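Local coordinates for actibind (Aspergillus niger, PDB 3D3Z), which cleaves RNA as a secreted fungal ribonuclease of the T2 family, probably without strict base specificity but with a preference for adenylic acid, at residues 86-91 with 106-111; 172-177 with 187-192. All coordinates share one frame; numbering follows the deposited sequence.

Contact 1: 86-91 with 106-111. With D3Z (1-(5-deoxy-beta-L-xylofuranosyl)pyrimidine-2,4(1H,3H)-dione), chain E; PO4 (phosphate ion), chain D.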
ATOM      1  N   GLU A  86      17.688  -2.830   7.389  0.60 20.82           N
ATOM      2  CA  GLU A  86      16.712  -2.072   8.171  0.60 21.25           C
ATOM      3  C   GLU A  86      15.315  -2.189   7.565  0.60 20.63           C
ATOM      4  O   GLU A  86      14.320  -2.244   8.299  0.60 18.38           O
ATOM      5  CB  GLU A  86      17.094  -0.597   8.321  0.60 22.19           C
ATOM      6  CG  GLU A  86      18.337  -0.365   9.158  0.60 24.49           C
ATOM      7  CD  GLU A  86      18.116  -0.350  10.655  0.60 25.68           C
ATOM      8  OE1 GLU A  86      17.296  -1.126  11.213  0.60 25.75           O
ATOM      9  OE2 GLU A  86      18.849   0.459  11.290  0.60 29.86           O
ATOM     10  N   LEU A  87      15.244  -2.222   6.231  1.00 19.91           N
ATOM     11  CA  LEU A  87      13.995  -2.423   5.549  1.00 20.64           C
ATOM     12  C   LEU A  87      13.376  -3.783   5.858  1.00 19.33           C
ATOM     13  O   LEU A  87      12.183  -3.847   6.153  1.00 16.70           O
ATOM     14  CB  LEU A  87      14.165  -2.294   4.023  1.00 18.43           C
ATOM     15  CG  LEU A  87      13.002  -2.636   3.084  1.00 19.39           C
ATOM     16  CD1 LEU A  87      11.824  -1.639   3.295  1.00 15.83           C
ATOM     17  CD2 LEU A  87      13.476  -2.569   1.679  1.00 17.76           C
ATOM     18  N   LEU A  88      14.186  -4.857   5.792  1.00 19.27           N
ATOM     19  CA  LEU A  88      13.674  -6.165   6.101  1.00 20.62           C
ATOM     20  C   LEU A  88      13.166  -6.255   7.567  1.00 19.80           C
ATOM     21  O   LEU A  88      12.102  -6.802   7.792  1.00 18.43           O
ATOM     22  CB  LEU A  88      14.705  -7.254   5.787  1.00 19.94           C
ATOM     23  CG  LEU A  88      14.407  -8.740   5.955  1.00 22.38           C
ATOM     24  CD1 LEU A  88      13.197  -9.276   5.169  1.00 22.92           C
ATOM     25  CD2 LEU A  88      15.713  -9.533   5.544  1.00 23.35           C
ATOM     26  N   SER A  89      13.898  -5.678   8.519  1.00 19.98           N
ATOM     27  CA  SER A  89      13.506  -5.605   9.940  1.00 20.26           C
ATOM     28  C   SER A  89      12.162  -4.860  10.098  1.00 19.56           C
ATOM     29  O   SER A  89      11.229  -5.332  10.786  1.00 19.61           O
ATOM     30  CB  SER A  89      14.567  -4.843  10.742  1.00 20.77           C
ATOM     31  OG  SER A  89      15.764  -5.582  10.850  1.00 26.29           O
ATOM     32  N   TYR A  90      12.078  -3.721   9.429  1.00 19.24           N
ATOM     33  CA  TYR A  90      10.862  -2.957   9.390  1.00 18.92           C
ATOM     34  C   TYR A  90       9.688  -3.772   8.746  1.00 17.49           C
ATOM     35  O   TYR A  90       8.552  -3.728   9.243  1.00 17.87           O
ATOM     36  CB  TYR A  90      11.073  -1.615   8.681  1.00 18.90           C
ATOM     37  CG  TYR A  90       9.856  -0.704   8.682  1.00 17.34           C
ATOM     38  CD1 TYR A  90       9.757   0.355   9.573  1.00 18.43           C
ATOM     39  CD2 TYR A  90       8.832  -0.861   7.733  1.00 19.76           C
ATOM     40  CE1 TYR A  90       8.637   1.184   9.585  1.00 19.57           C
ATOM     41  CE2 TYR A  90       7.684  -0.050   7.751  1.00 17.17           C
ATOM     42  CZ  TYR A  90       7.618   0.974   8.675  1.00 18.30           C
ATOM     43  OH  TYR A  90       6.544   1.809   8.699  1.00 22.12           O
ATOM     44  N   MET A  91       9.934  -4.487   7.651  1.00 17.42           N
ATOM     45  CA  MET A  91       8.895  -5.299   7.079  1.00 17.52           C
ATOM     46  C   MET A  91       8.371  -6.416   7.980  1.00 17.23           C
ATOM     47  O   MET A  91       7.142  -6.748   7.973  1.00 16.49           O
ATOM     48  CB  MET A  91       9.331  -5.858   5.735  1.00 15.62           C
ATOM     49  CG  MET A  91       9.510  -4.786   4.655  1.00 16.77           C
ATOM     50  SD  MET A  91      10.333  -5.431   3.196  1.00 17.11           S
ATOM     51  CE  MET A  91       9.440  -6.981   2.851  1.00 18.54           C
ATOM     52  N   SER A 106       6.243 -15.746   1.923  0.70 16.06           N
ATOM     53  CA  SER A 106       5.195 -16.083   0.939  0.70 16.14           C
ATOM     54  C   SER A 106       4.333 -14.868   0.637  0.70 15.04           C
ATOM     55  O   SER A 106       3.980 -14.638  -0.504  0.70 14.98           O
ATOM     56  CB  SER A 106       4.291 -17.281   1.346  0.70 16.86           C
ATOM     57  OG  SER A 106       3.993 -17.295   2.744  0.70 17.31           O
ATOM     58  N   PHE A 107       4.031 -14.084   1.660  1.00 15.64           N
ATOM     59  CA  PHE A 107       3.179 -12.885   1.532  1.00 16.13           C
ATOM     60  C   PHE A 107       3.887 -11.832   0.677  1.00 16.18           C
ATOM     61  O   PHE A 107       3.283 -11.228  -0.239  1.00 13.50           O
ATOM     62  CB  PHE A 107       2.880 -12.325   2.944  1.00 15.03           C
ATOM     63  CG  PHE A 107       1.927 -11.141   2.992  1.00 15.05           C
ATOM     64  CD1 PHE A 107       0.995 -10.900   2.045  1.00 15.01           C
ATOM     65  CD2 PHE A 107       1.974 -10.288   4.060  1.00 13.93           C
ATOM     66  CE1 PHE A 107       0.132  -9.795   2.129  1.00 16.63           C
ATOM     67  CE2 PHE A 107       1.110  -9.197   4.180  1.00 16.19           C
ATOM     68  CZ  PHE A 107       0.227  -8.936   3.214  1.00 13.86           C
ATOM     69  N   TRP A 108       5.157 -11.577   0.989  1.00 16.30           N
ATOM     70  CA  TRP A 108       5.962 -10.606   0.207  1.00 16.93           C
ATOM     71  C   TRP A 108       6.160 -11.038  -1.254  1.00 15.76           C
ATOM     72  O   TRP A 108       6.024 -10.246  -2.204  1.00 15.99           O
ATOM     73  CB  TRP A 108       7.284 -10.332   0.919  1.00 17.41           C
ATOM     74  CG  TRP A 108       7.154  -9.873   2.302  1.00 16.96           C
ATOM     75  CD1 TRP A 108       6.113  -9.126   2.841  1.00 16.80           C
ATOM     76  CD2 TRP A 108       8.124 -10.010   3.351  1.00 18.50           C
ATOM     77  NE1 TRP A 108       6.372  -8.850   4.171  1.00 15.41           N
ATOM     78  CE2 TRP A 108       7.602  -9.357   4.497  1.00 18.90           C
ATOM     79  CE3 TRP A 108       9.394 -10.613   3.429  1.00 16.94           C
ATOM     80  CZ2 TRP A 108       8.262  -9.333   5.683  1.00 17.74           C
ATOM     81  CZ3 TRP A 108      10.066 -10.588   4.643  1.00 16.73           C
ATOM     82  CH2 TRP A 108       9.506  -9.933   5.747  1.00 17.24           C
ATOM     83  N   GLU A 109       6.439 -12.337  -1.437  1.00 16.26           N
ATOM     84  CA  GLU A 109       6.409 -12.924  -2.797  1.00 17.67           C
ATOM     85  C   GLU A 109       5.115 -12.595  -3.484  1.00 17.73           C
ATOM     86  O   GLU A 109       5.079 -12.128  -4.636  1.00 15.00           O
ATOM     87  CB  GLU A 109       6.578 -14.436  -2.752  1.00 17.37           C
ATOM     88  CG  GLU A 109       7.988 -14.906  -2.400  1.00 19.56           C
ATOM     89  CD  GLU A 109       8.037 -16.397  -2.096  1.00 18.97           C
ATOM     90  OE1 GLU A 109       7.073 -17.060  -2.489  1.00 24.88           O
ATOM     91  OE2 GLU A 109       9.013 -16.874  -1.455  1.00 19.62           O
ATOM     92  N   HIS A 110       4.010 -12.885  -2.813  1.00 17.30           N
ATOM     93  CA  HIS A 110       2.672 -12.624  -3.398  1.00 16.58           C
ATOM     94  C   HIS A 110       2.486 -11.186  -3.850  1.00 14.65           C
ATOM     95  O   HIS A 110       2.066 -10.900  -4.981  1.00 15.36           O
ATOM     96  CB  HIS A 110       1.561 -13.046  -2.416  1.00 15.48           C
ATOM     97  CG  HIS A 110       0.183 -12.700  -2.888  1.00 17.45           C
ATOM     98  ND1 HIS A 110      -0.447 -13.387  -3.897  1.00 20.79           N
ATOM     99  CD2 HIS A 110      -0.672 -11.718  -2.508  1.00 18.41           C
ATOM    100  CE1 HIS A 110      -1.619 -12.834  -4.145  1.00 20.09           C
ATOM    101  NE2 HIS A 110      -1.799 -11.839  -3.292  1.00 16.99           N
ATOM    102  N   GLU A 111       2.798 -10.245  -2.963  1.00 15.45           N
ATOM    103  CA  GLU A 111       2.632  -8.861  -3.319  1.00 15.81           C
ATOM    104  C   GLU A 111       3.501  -8.397  -4.507  1.00 15.54           C
ATOM    105  O   GLU A 111       2.993  -7.740  -5.420  1.00 16.14           O
ATOM    106  CB  GLU A 111       2.836  -7.972  -2.117  1.00 14.96           C
ATOM    107  CG  GLU A 111       1.654  -8.147  -1.074  1.00 15.36           C
ATOM    108  CD  GLU A 111       0.267  -7.855  -1.635  1.00 18.29           C
ATOM    109  OE1 GLU A 111       0.163  -6.838  -2.341  1.00 15.99           O
ATOM    110  OE2 GLU A 111      -0.703  -8.619  -1.361  1.00 18.95           O
TER
HETATM  111  N1  D3Z E 252      -3.021 -12.137   4.172  0.50 41.40           N
HETATM  112  C2  D3Z E 252      -1.720 -12.533   4.537  0.50 40.68           C
HETATM  113  N3  D3Z E 252      -1.091 -11.894   5.519  0.50 40.48           N
HETATM  114  C4  D3Z E 252      -1.652 -10.874   6.169  0.50 40.63           C
HETATM  115  C5  D3Z E 252      -2.917 -10.483   5.818  0.50 41.14           C
HETATM  116  C6  D3Z E 252      -3.607 -11.130   4.803  0.50 41.09           C
HETATM  117  O2  D3Z E 252      -1.141 -13.477   3.960  0.50 40.41           O
HETATM  118  O4  D3Z E 252      -1.078 -10.270   7.099  0.50 40.47           O
HETATM  119  C1' D3Z E 252      -3.723 -12.800   3.103  0.50 41.89           C
HETATM  120  C2' D3Z E 252      -2.649 -13.391   2.214  0.50 44.08           C
HETATM  121  O2' D3Z E 252      -2.676 -14.827   2.301  0.50 45.72           O
HETATM  122  C3' D3Z E 252      -2.898 -12.824   0.827  0.50 43.14           C
HETATM  123  C4' D3Z E 252      -4.130 -11.942   0.926  0.50 44.13           C
HETATM  124  O3' D3Z E 252      -1.797 -12.036   0.404  0.50 43.55           O
HETATM  125  O4' D3Z E 252      -4.466 -11.846   2.324  0.50 44.33           O
HETATM  126  C5' D3Z E 252      -3.838 -10.584   0.297  0.50 43.85           C
HETATM  127  P   PO4 D 251      -3.979  -8.829  -2.865  1.00 20.80           P
HETATM  128  O1  PO4 D 251      -4.427  -8.524  -4.303  1.00 19.13           O
HETATM  129  O2  PO4 D 251      -5.096  -8.357  -1.978  1.00 24.44           O
HETATM  130  O3  PO4 D 251      -2.649  -8.158  -2.600  1.00 22.57           O
HETATM  131  O4  PO4 D 251      -3.766 -10.319  -2.900  1.00 18.37           O

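Contact 2: 172-177 with 187-192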
ATOM      1  N   SER A 172     -18.951   7.390   8.187  1.00 29.93           N
ATOM      2  CA  SER A 172     -18.633   8.719   7.713  1.00 29.84           C
ATOM      3  C   SER A 172     -17.580   9.354   8.603  1.00 29.31           C
ATOM      4  O   SER A 172     -16.793  10.141   8.115  1.00 30.49           O
ATOM      5  CB  SER A 172     -19.916   9.602   7.636  1.00 29.85           C
ATOM      6  OG  SER A 172     -20.178  10.174   8.907  1.00 29.79           O
ATOM      7  N   ASP A 173     -17.588   9.054   9.903  1.00 29.32           N
ATOM      8  CA  ASP A 173     -16.590   9.577  10.820  1.00 29.79           C
ATOM      9  C   ASP A 173     -15.184   8.990  10.521  1.00 30.19           C
ATOM     10  O   ASP A 173     -14.178   9.727  10.557  1.00 29.76           O
ATOM     11  CB  ASP A 173     -16.977   9.286  12.282  1.00 30.64           C
ATOM     12  CG  ASP A 173     -18.105  10.243  12.817  1.00 31.22           C
ATOM     13  OD1 ASP A 173     -18.410  11.229  12.130  1.00 31.94           O
ATOM     14  OD2 ASP A 173     -18.637   9.999  13.912  1.00 30.82           O
ATOM     15  N   ILE A 174     -15.162   7.679  10.258  1.00 30.40           N
ATOM     16  CA  ILE A 174     -13.939   6.918   9.885  1.00 30.33           C
ATOM     17  C   ILE A 174     -13.374   7.525   8.599  1.00 30.47           C
ATOM     18  O   ILE A 174     -12.197   7.882   8.530  1.00 31.18           O
ATOM     19  CB  ILE A 174     -14.245   5.398   9.684  1.00 30.21           C
ATOM     20  CG1 ILE A 174     -14.593   4.730  11.022  1.00 29.33           C
ATOM     21  CG2 ILE A 174     -13.044   4.648   8.987  1.00 29.35           C
ATOM     22  CD1 ILE A 174     -15.316   3.418  10.880  1.00 29.20           C
ATOM     23  N   GLU A 175     -14.225   7.627   7.588  1.00 30.61           N
ATOM     24  CA  GLU A 175     -13.884   8.238   6.316  1.00 30.51           C
ATOM     25  C   GLU A 175     -13.349   9.664   6.385  1.00 30.92           C
ATOM     26  O   GLU A 175     -12.392  10.015   5.660  1.00 30.66           O
ATOM     27  CB  GLU A 175     -15.096   8.212   5.396  1.00 30.97           C
ATOM     28  CG  GLU A 175     -15.415   6.828   4.878  1.00 30.66           C
ATOM     29  CD  GLU A 175     -16.655   6.787   4.041  1.00 30.75           C
ATOM     30  OE1 GLU A 175     -17.526   7.658   4.252  1.00 35.16           O
ATOM     31  OE2 GLU A 175     -16.765   5.878   3.187  1.00 28.31           O
ATOM     32  N   ASP A 176     -13.960  10.488   7.239  1.00 30.62           N
ATOM     33  CA  ASP A 176     -13.530  11.864   7.384  1.00 30.03           C
ATOM     34  C   ASP A 176     -12.162  11.933   8.074  1.00 29.14           C
ATOM     35  O   ASP A 176     -11.297  12.714   7.652  1.00 28.13           O
ATOM     36  CB  ASP A 176     -14.545  12.703   8.187  1.00 30.75           C
ATOM     37  CG  ASP A 176     -15.883  12.900   7.472  1.00 31.83           C
ATOM     38  OD1 ASP A 176     -16.015  12.663   6.254  1.00 34.35           O
ATOM     39  OD2 ASP A 176     -16.831  13.338   8.177  1.00 36.95           O
ATOM     40  N   ALA A 177     -11.992  11.127   9.126  1.00 28.68           N
ATOM     41  CA  ALA A 177     -10.777  11.100   9.928  1.00 28.31           C
ATOM     42  C   ALA A 177      -9.541  10.759   9.072  1.00 27.94           C
ATOM     43  O   ALA A 177      -8.440  11.323   9.271  1.00 27.14           O
ATOM     44  CB  ALA A 177     -10.916  10.103  11.052  1.00 27.84           C
ATOM     45  N   PRO A 187     -10.028   7.033   2.049  1.00 25.82           N
ATOM     46  CA  PRO A 187      -9.657   5.724   1.463  1.00 25.73           C
ATOM     47  C   PRO A 187     -10.925   4.893   1.194  1.00 24.82           C
ATOM     48  O   PRO A 187     -11.975   5.223   1.723  1.00 25.41           O
ATOM     49  CB  PRO A 187      -8.815   5.088   2.564  1.00 25.35           C
ATOM     50  CG  PRO A 187      -9.357   5.694   3.840  1.00 25.46           C
ATOM     51  CD  PRO A 187      -9.717   7.116   3.491  1.00 24.98           C
ATOM     52  N   TYR A 188     -10.839   3.841   0.391  1.00 23.79           N
ATOM     53  CA  TYR A 188     -11.702   2.688   0.614  1.00 23.62           C
ATOM     54  C   TYR A 188     -11.585   2.191   2.076  1.00 23.46           C
ATOM     55  O   TYR A 188     -10.491   1.984   2.598  1.00 23.69           O
ATOM     56  CB  TYR A 188     -11.394   1.564  -0.364  1.00 23.80           C
ATOM     57  CG  TYR A 188     -12.103   0.288  -0.032  1.00 24.86           C
ATOM     58  CD1 TYR A 188     -13.435   0.061  -0.445  1.00 24.21           C
ATOM     59  CD2 TYR A 188     -11.464  -0.710   0.710  1.00 23.34           C
ATOM     60  CE1 TYR A 188     -14.090  -1.147  -0.120  1.00 24.88           C
ATOM     61  CE2 TYR A 188     -12.106  -1.900   1.033  1.00 24.21           C
ATOM     62  CZ  TYR A 188     -13.418  -2.106   0.626  1.00 24.10           C
ATOM     63  OH  TYR A 188     -13.999  -3.318   0.960  1.00 23.75           O
ATOM     64  N   VAL A 189     -12.743   2.019   2.731  1.00 22.77           N
ATOM     65  CA  VAL A 189     -12.846   1.436   4.070  1.00 22.93           C
ATOM     66  C   VAL A 189     -13.482   0.032   3.995  1.00 23.44           C
ATOM     67  O   VAL A 189     -14.645  -0.109   3.605  1.00 23.25           O
ATOM     68  CB  VAL A 189     -13.628   2.366   5.017  1.00 22.54           C
ATOM     69  CG1 VAL A 189     -13.628   1.811   6.470  1.00 23.83           C
ATOM     70  CG2 VAL A 189     -13.016   3.749   4.971  1.00 21.75           C
ATOM     71  N   GLY A 190     -12.717  -0.989   4.403  1.00 22.31           N
ATOM     72  CA  GLY A 190     -13.132  -2.382   4.314  1.00 22.44           C
ATOM     73  C   GLY A 190     -13.399  -2.962   5.690  1.00 22.61           C
ATOM     74  O   GLY A 190     -12.622  -2.744   6.614  1.00 22.22           O
ATOM     75  N   CYS A 191     -14.548  -3.638   5.838  1.00 22.87           N
ATOM     76  CA  CYS A 191     -14.955  -4.267   7.103  1.00 23.38           C
ATOM     77  C   CYS A 191     -15.057  -5.754   6.926  1.00 22.94           C
ATOM     78  O   CYS A 191     -15.295  -6.249   5.824  1.00 23.13           O
ATOM     79  CB  CYS A 191     -16.326  -3.735   7.571  1.00 23.93           C
ATOM     80  SG  CYS A 191     -16.284  -2.114   8.245  1.00 25.14           S
ATOM     81  N   GLU A 192     -14.827  -6.475   8.014  1.00 23.44           N
ATOM     82  CA  GLU A 192     -14.994  -7.905   8.027  1.00 25.06           C
ATOM     83  C   GLU A 192     -15.786  -8.255   9.268  1.00 25.22           C
ATOM     84  O   GLU A 192     -15.389  -7.891  10.369  1.00 24.26           O
ATOM     85  CB  GLU A 192     -13.644  -8.611   8.122  1.00 24.98           C
ATOM     86  CG  GLU A 192     -13.709 -10.114   7.861  1.00 26.39           C
ATOM     87  CD  GLU A 192     -14.043 -10.442   6.425  1.00 30.82           C
ATOM     88  OE1 GLU A 192     -13.731  -9.591   5.574  1.00 35.55           O
ATOM     89  OE2 GLU A 192     -14.612 -11.523   6.126  1.00 32.90           O
TER

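Contact 1: 86-91 with 106-111
The Met91 methyl lies over one face of the Trp108 indole: CE stands 3.5 Å from the centroid of the five-membered ring, 17° off its normal, a CH-pi contact. Met91 SD sits farther out over the six-membered ring, 5.0 Å from its centroid, completing a Met-aromatic contact. The bend at chi3 (48°) turns the methyl back onto the indole. Leu88 meets the benzo end obliquely, CD1 lying 3.4 Å from Trp108 CZ3. The indole NE1 is hydrogen-bonded to the backbone O of Trp95, whose ring also meets Trp108 edge-to-face; together these limit the rotation of the indole. On the same helix, Phe107 carries the uracil of D3Z over one face, with D3Z N3 3.7 Å from CE2. His110 offers its edge to the phosphate, NE2 donating to PO4 O4 at 2.5 Å and 170°. Glu111, a predicted active-site residue, is held through OE1 by Trp54 NE1. Helix 104-116 thus turns Trp108 into an apolar core against helix 85-94, while Phe107, His110 and Glu111 line the pocket holding the nucleoside D3Z and the phosphate; the hydrogen bonds to this ion from His110, Lys114 and His115 are consistent with a site for an RNA phosphate.

Contact 2: 172-177 with 187-192
This is a buried, apolar helix-on-sheet contact at one flank of the RNase T2 alpha+beta fold: helix 171-179 packs against strand 188-192 of the antiparallel sheet, well away from the annotated sites. Val189 is the strand residue that does the touching, and its two methyls meet neighbouring residues of the helix. CG1 lies 3.8 Å from Ile174 CG2, with CG2 of the same valine 4.1 Å from that Ile174 methyl. Because Ile174 CG2 is anti to the backbone N, while CG1 lies beside it (chi1 -69°), the short branch is the one presented to the strand. Leu196 of strand 195-206 touches both Ile174 and Val189, and Leu156 of helix 152-158 adds to the apolar surroundings of Ile174. The backbones come nearest at Glu175 and Pro187, whose CA atoms are 6.9 Å apart. Glu175 contributes its aliphatic part to the contact, and its carboxylate is engaged elsewhere, OE2 forming a salt bridge with Arg219 NH1. That same NH1 also hydrogen-bonds Pro187 O, so one guanidinium nitrogen ties the helix side chain to the residue just before the strand. Farther along, Cys191 is joined by a disulfide to Cys225. Where the glutamate chain passes the strand, its CG rests 3.9 Å from Val189 CG2.

How the contacts relate
Contact 1 is complete before contact 2 begins along the chain, and both belong to the RNase T2 fold. Their centres are 26 Å apart, across the middle of the molecule from each other, and their nearest atoms remain about 13 Å apart. They share no helix or strand: contact 1 joins helices 85-94 and 104-116, whereas contact 2 sets helix 171-179 on strand 188-192. That strand pairs with 195-206, which in turn pairs with 29-35 and so leads to strand 49-56, home of the predicted active-site residue His51. With Phe107, His110 and Glu111, contact 1 bears part of the nucleoside pocket; contact 2 lies on a remote flank of the sheet.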